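Local structure of thiamine-binding periplasmic protein (Escherichia coli, 2QRY) at residues Lys230-Ala235 with Phe296-Lys301. The protein captures thiamine, thiamine phosphate and thiamine diphosphate in the periplasm with high affinity and serves the ThiBPQ ABC transporter for thiamine import. Sequence-based numbering, arbitrary orientation.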
ATOM      1  N   LYS A 230     -20.611  -7.722   7.737  1.00 37.30           N
ATOM      2  CA  LYS A 230     -21.816  -6.979   8.089  1.00 38.31           C
ATOM      3  C   LYS A 230     -21.621  -6.245   9.415  1.00 38.52           C
ATOM      4  O   LYS A 230     -22.528  -6.209  10.249  1.00 39.21           O
ATOM      5  CB  LYS A 230     -23.013  -7.928   8.198  1.00 39.66           C
ATOM      6  CG  LYS A 230     -23.884  -8.004   6.957  1.00 42.21           C
ATOM      7  CD  LYS A 230     -23.089  -8.357   5.709  1.00 46.03           C
ATOM      8  CE  LYS A 230     -23.980  -8.367   4.467  1.00 47.63           C
ATOM      9  NZ  LYS A 230     -23.198  -8.548   3.209  1.00 47.16           N
ATOM     10  N   LYS A 231     -20.432  -5.678   9.608  1.00 37.58           N
ATOM     11  CA  LYS A 231     -20.109  -4.931  10.826  1.00 37.63           C
ATOM     12  C   LYS A 231     -19.605  -3.532  10.471  1.00 37.32           C
ATOM     13  O   LYS A 231     -18.725  -3.381   9.625  1.00 37.92           O
ATOM     14  CB  LYS A 231     -19.038  -5.662  11.648  1.00 37.52           C
ATOM     15  CG  LYS A 231     -19.504  -6.970  12.285  1.00 40.35           C
ATOM     16  CD  LYS A 231     -18.489  -7.518  13.303  1.00 42.04           C
ATOM     17  CE  LYS A 231     -17.189  -7.965  12.635  1.00 44.23           C
ATOM     18  NZ  LYS A 231     -16.191  -8.538  13.594  1.00 42.51           N
ATOM     19  N   ASP A 232     -20.163  -2.507  11.107  1.00 36.50           N
ATOM     20  CA  ASP A 232     -19.723  -1.149  10.820  1.00 37.03           C
ATOM     21  C   ASP A 232     -19.193  -0.459  12.073  1.00 34.64           C
ATOM     22  O   ASP A 232     -19.248   0.765  12.195  1.00 33.57           O
ATOM     23  CB  ASP A 232     -20.864  -0.337  10.197  1.00 41.53           C
ATOM     24  CG  ASP A 232     -21.941   0.016  11.196  1.00 46.69           C
ATOM     25  OD1 ASP A 232     -22.371  -0.883  11.953  1.00 50.84           O
ATOM     26  OD2 ASP A 232     -22.361   1.194  11.219  1.00 50.53           O
ATOM     27  N   ASN A 233     -18.668  -1.256  13.001  1.00 31.94           N
ATOM     28  CA  ASN A 233     -18.110  -0.720  14.234  1.00 28.66           C
ATOM     29  C   ASN A 233     -16.655  -0.257  14.044  1.00 27.43           C
ATOM     30  O   ASN A 233     -16.136   0.519  14.850  1.00 26.67           O
ATOM     31  CB  ASN A 233     -18.199  -1.762  15.358  1.00 27.52           C
ATOM     32  CG  ASN A 233     -17.495  -3.061  15.014  1.00 28.12           C
ATOM     33  OD1 ASN A 233     -17.839  -3.729  14.036  1.00 27.39           O
ATOM     34  ND2 ASN A 233     -16.501  -3.428  15.822  1.00 26.74           N
ATOM     35  N   TYR A 234     -15.996  -0.723  12.983  1.00 24.80           N
ATOM     36  CA  TYR A 234     -14.619  -0.305  12.733  1.00 23.99           C
ATOM     37  C   TYR A 234     -14.611   0.956  11.889  1.00 22.85           C
ATOM     38  O   TYR A 234     -15.434   1.116  10.997  1.00 22.98           O
ATOM     39  CB  TYR A 234     -13.816  -1.399  12.023  1.00 22.39           C
ATOM     40  CG  TYR A 234     -13.588  -2.618  12.878  1.00 23.09           C
ATOM     41  CD1 TYR A 234     -14.357  -3.773  12.708  1.00 21.76           C
ATOM     42  CD2 TYR A 234     -12.656  -2.592  13.915  1.00 24.09           C
ATOM     43  CE1 TYR A 234     -14.208  -4.865  13.554  1.00 22.04           C
ATOM     44  CE2 TYR A 234     -12.500  -3.681  14.774  1.00 23.51           C
ATOM     45  CZ  TYR A 234     -13.280  -4.809  14.590  1.00 23.20           C
ATOM     46  OH  TYR A 234     -13.151  -5.863  15.462  1.00 24.06           O
ATOM     47  N   ALA A 235     -13.676   1.854  12.176  1.00 22.54           N
ATOM     48  CA  ALA A 235     -13.588   3.099  11.440  1.00 21.65           C
ATOM     49  C   ALA A 235     -12.163   3.600  11.304  1.00 21.92           C
ATOM     50  O   ALA A 235     -11.284   3.251  12.089  1.00 22.45           O
ATOM     51  CB  ALA A 235     -14.441   4.160  12.121  1.00 22.67           C
ATOM     52  N   PHE A 296     -18.960   1.218   0.230  1.00 33.16           N
ATOM     53  CA  PHE A 296     -17.829   2.129   0.152  1.00 33.04           C
ATOM     54  C   PHE A 296     -18.289   3.559   0.426  1.00 32.58           C
ATOM     55  O   PHE A 296     -17.503   4.389   0.885  1.00 31.39           O
ATOM     56  CB  PHE A 296     -17.172   2.062  -1.233  1.00 33.45           C
ATOM     57  CG  PHE A 296     -15.959   1.169  -1.296  1.00 33.36           C
ATOM     58  CD1 PHE A 296     -16.018  -0.155  -0.863  1.00 33.39           C
ATOM     59  CD2 PHE A 296     -14.758   1.647  -1.814  1.00 32.72           C
ATOM     60  CE1 PHE A 296     -14.896  -0.989  -0.947  1.00 30.45           C
ATOM     61  CE2 PHE A 296     -13.638   0.822  -1.902  1.00 31.25           C
ATOM     62  CZ  PHE A 296     -13.711  -0.498  -1.468  1.00 31.15           C
ATOM     63  N   GLU A 297     -19.562   3.844   0.157  1.00 31.70           N
ATOM     64  CA  GLU A 297     -20.084   5.191   0.371  1.00 32.66           C
ATOM     65  C   GLU A 297     -20.145   5.554   1.855  1.00 31.27           C
ATOM     66  O   GLU A 297     -20.345   6.715   2.210  1.00 30.49           O
ATOM     67  CB  GLU A 297     -21.472   5.346  -0.273  1.00 35.56           C
ATOM     68  CG  GLU A 297     -22.613   4.760   0.536  1.00 39.10           C
ATOM     69  CD  GLU A 297     -22.489   3.263   0.730  1.00 42.93           C
ATOM     70  OE1 GLU A 297     -23.112   2.741   1.681  1.00 44.95           O
ATOM     71  OE2 GLU A 297     -21.780   2.610  -0.070  1.00 44.42           O
ATOM     72  N   LYS A 298     -19.966   4.563   2.723  1.00 30.42           N
ATOM     73  CA  LYS A 298     -19.983   4.808   4.163  1.00 29.27           C
ATOM     74  C   LYS A 298     -18.612   5.318   4.594  1.00 29.03           C
ATOM     75  O   LYS A 298     -18.436   5.803   5.714  1.00 29.52           O
ATOM     76  CB  LYS A 298     -20.291   3.520   4.938  1.00 29.04           C
ATOM     77  CG  LYS A 298     -21.661   2.904   4.690  1.00 27.56           C
ATOM     78  CD  LYS A 298     -21.803   1.592   5.462  1.00 27.43           C
ATOM     79  CE  LYS A 298     -22.753   1.704   6.646  1.00 28.80           C
ATOM     80  NZ  LYS A 298     -22.394   2.759   7.626  1.00 30.04           N
ATOM     81  N   LEU A 299     -17.639   5.202   3.697  1.00 28.65           N
ATOM     82  CA  LEU A 299     -16.272   5.623   3.982  1.00 28.18           C
ATOM     83  C   LEU A 299     -16.080   7.124   3.869  1.00 29.24           C
ATOM     84  O   LEU A 299     -16.866   7.813   3.221  1.00 29.42           O
ATOM     85  CB  LEU A 299     -15.312   4.932   3.022  1.00 25.39           C
ATOM     86  CG  LEU A 299     -15.359   3.410   3.036  1.00 25.55           C
ATOM     87  CD1 LEU A 299     -14.487   2.871   1.902  1.00 23.44           C
ATOM     88  CD2 LEU A 299     -14.890   2.903   4.400  1.00 22.19           C
ATOM     89  N   THR A 300     -15.029   7.632   4.495  1.00 29.40           N
ATOM     90  CA  THR A 300     -14.752   9.052   4.413  1.00 31.52           C
ATOM     91  C   THR A 300     -13.561   9.313   3.501  1.00 31.74           C
ATOM     92  O   THR A 300     -12.496   8.718   3.668  1.00 31.97           O
ATOM     93  CB  THR A 300     -14.448   9.664   5.791  1.00 31.94           C
ATOM     94  OG1 THR A 300     -15.603   9.559   6.630  1.00 36.19           O
ATOM     95  CG2 THR A 300     -14.085  11.138   5.642  1.00 31.69           C
ATOM     96  N   LYS A 301     -13.765  10.192   2.524  1.00 31.66           N
ATOM     97  CA  LYS A 301     -12.718  10.590   1.588  1.00 32.16           C
ATOM     98  C   LYS A 301     -11.997  11.764   2.241  1.00 31.49           C
ATOM     99  O   LYS A 301     -12.598  12.810   2.482  1.00 31.73           O
ATOM    100  CB  LYS A 301     -13.333  11.057   0.266  1.00 33.54           C
ATOM    101  CG  LYS A 301     -13.716   9.957  -0.713  1.00 36.16           C
ATOM    102  CD  LYS A 301     -12.526   9.553  -1.583  1.00 36.94           C
ATOM    103  CE  LYS A 301     -12.944   8.600  -2.703  1.00 37.31           C
ATOM    104  NZ  LYS A 301     -11.798   8.254  -3.600  1.00 38.06           N
TER
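K298 reaches from the 3-10 turn 296-298 toward the loop at D232 and brings its ammonium group up to the carboxylate, where NZ of K298 lies 3.9 Å from OD2 of D232. This long salt bridge is the sole approach within 4.5 Å between 230-235 and 296-301. The backbones stay well apart, 8.9 Å between the CA atoms of D232 and K298, and the two side chains meet at about a right angle. The lysine leaves its 3-10 turn, closed by L299 N to F296 O at 2.9 Å, with CG beside the backbone N; bends at chi3 (108°) and chi4 (-57°) then swing NZ round to the acid.

Helix 221-229 ties the two loops together: 230-235 continues from its C-terminal end into strand 234-236, while F296, K298 and L299 pack on its residues A223, I226 and P222. K134 is hydrogen-bonded to the carbonyl O of D232. Thiamin phosphate lies about 13 Å from the D232 side chain, and the side chain of K298 is about 10 Å from that of the thiamine-binding T220, so the pair sits on the surface near the thiamine site but at a distance from it. With both residues exposed and only 58 Å² buried, the long ion pair is probably a weak electrostatic link, screened by solvent.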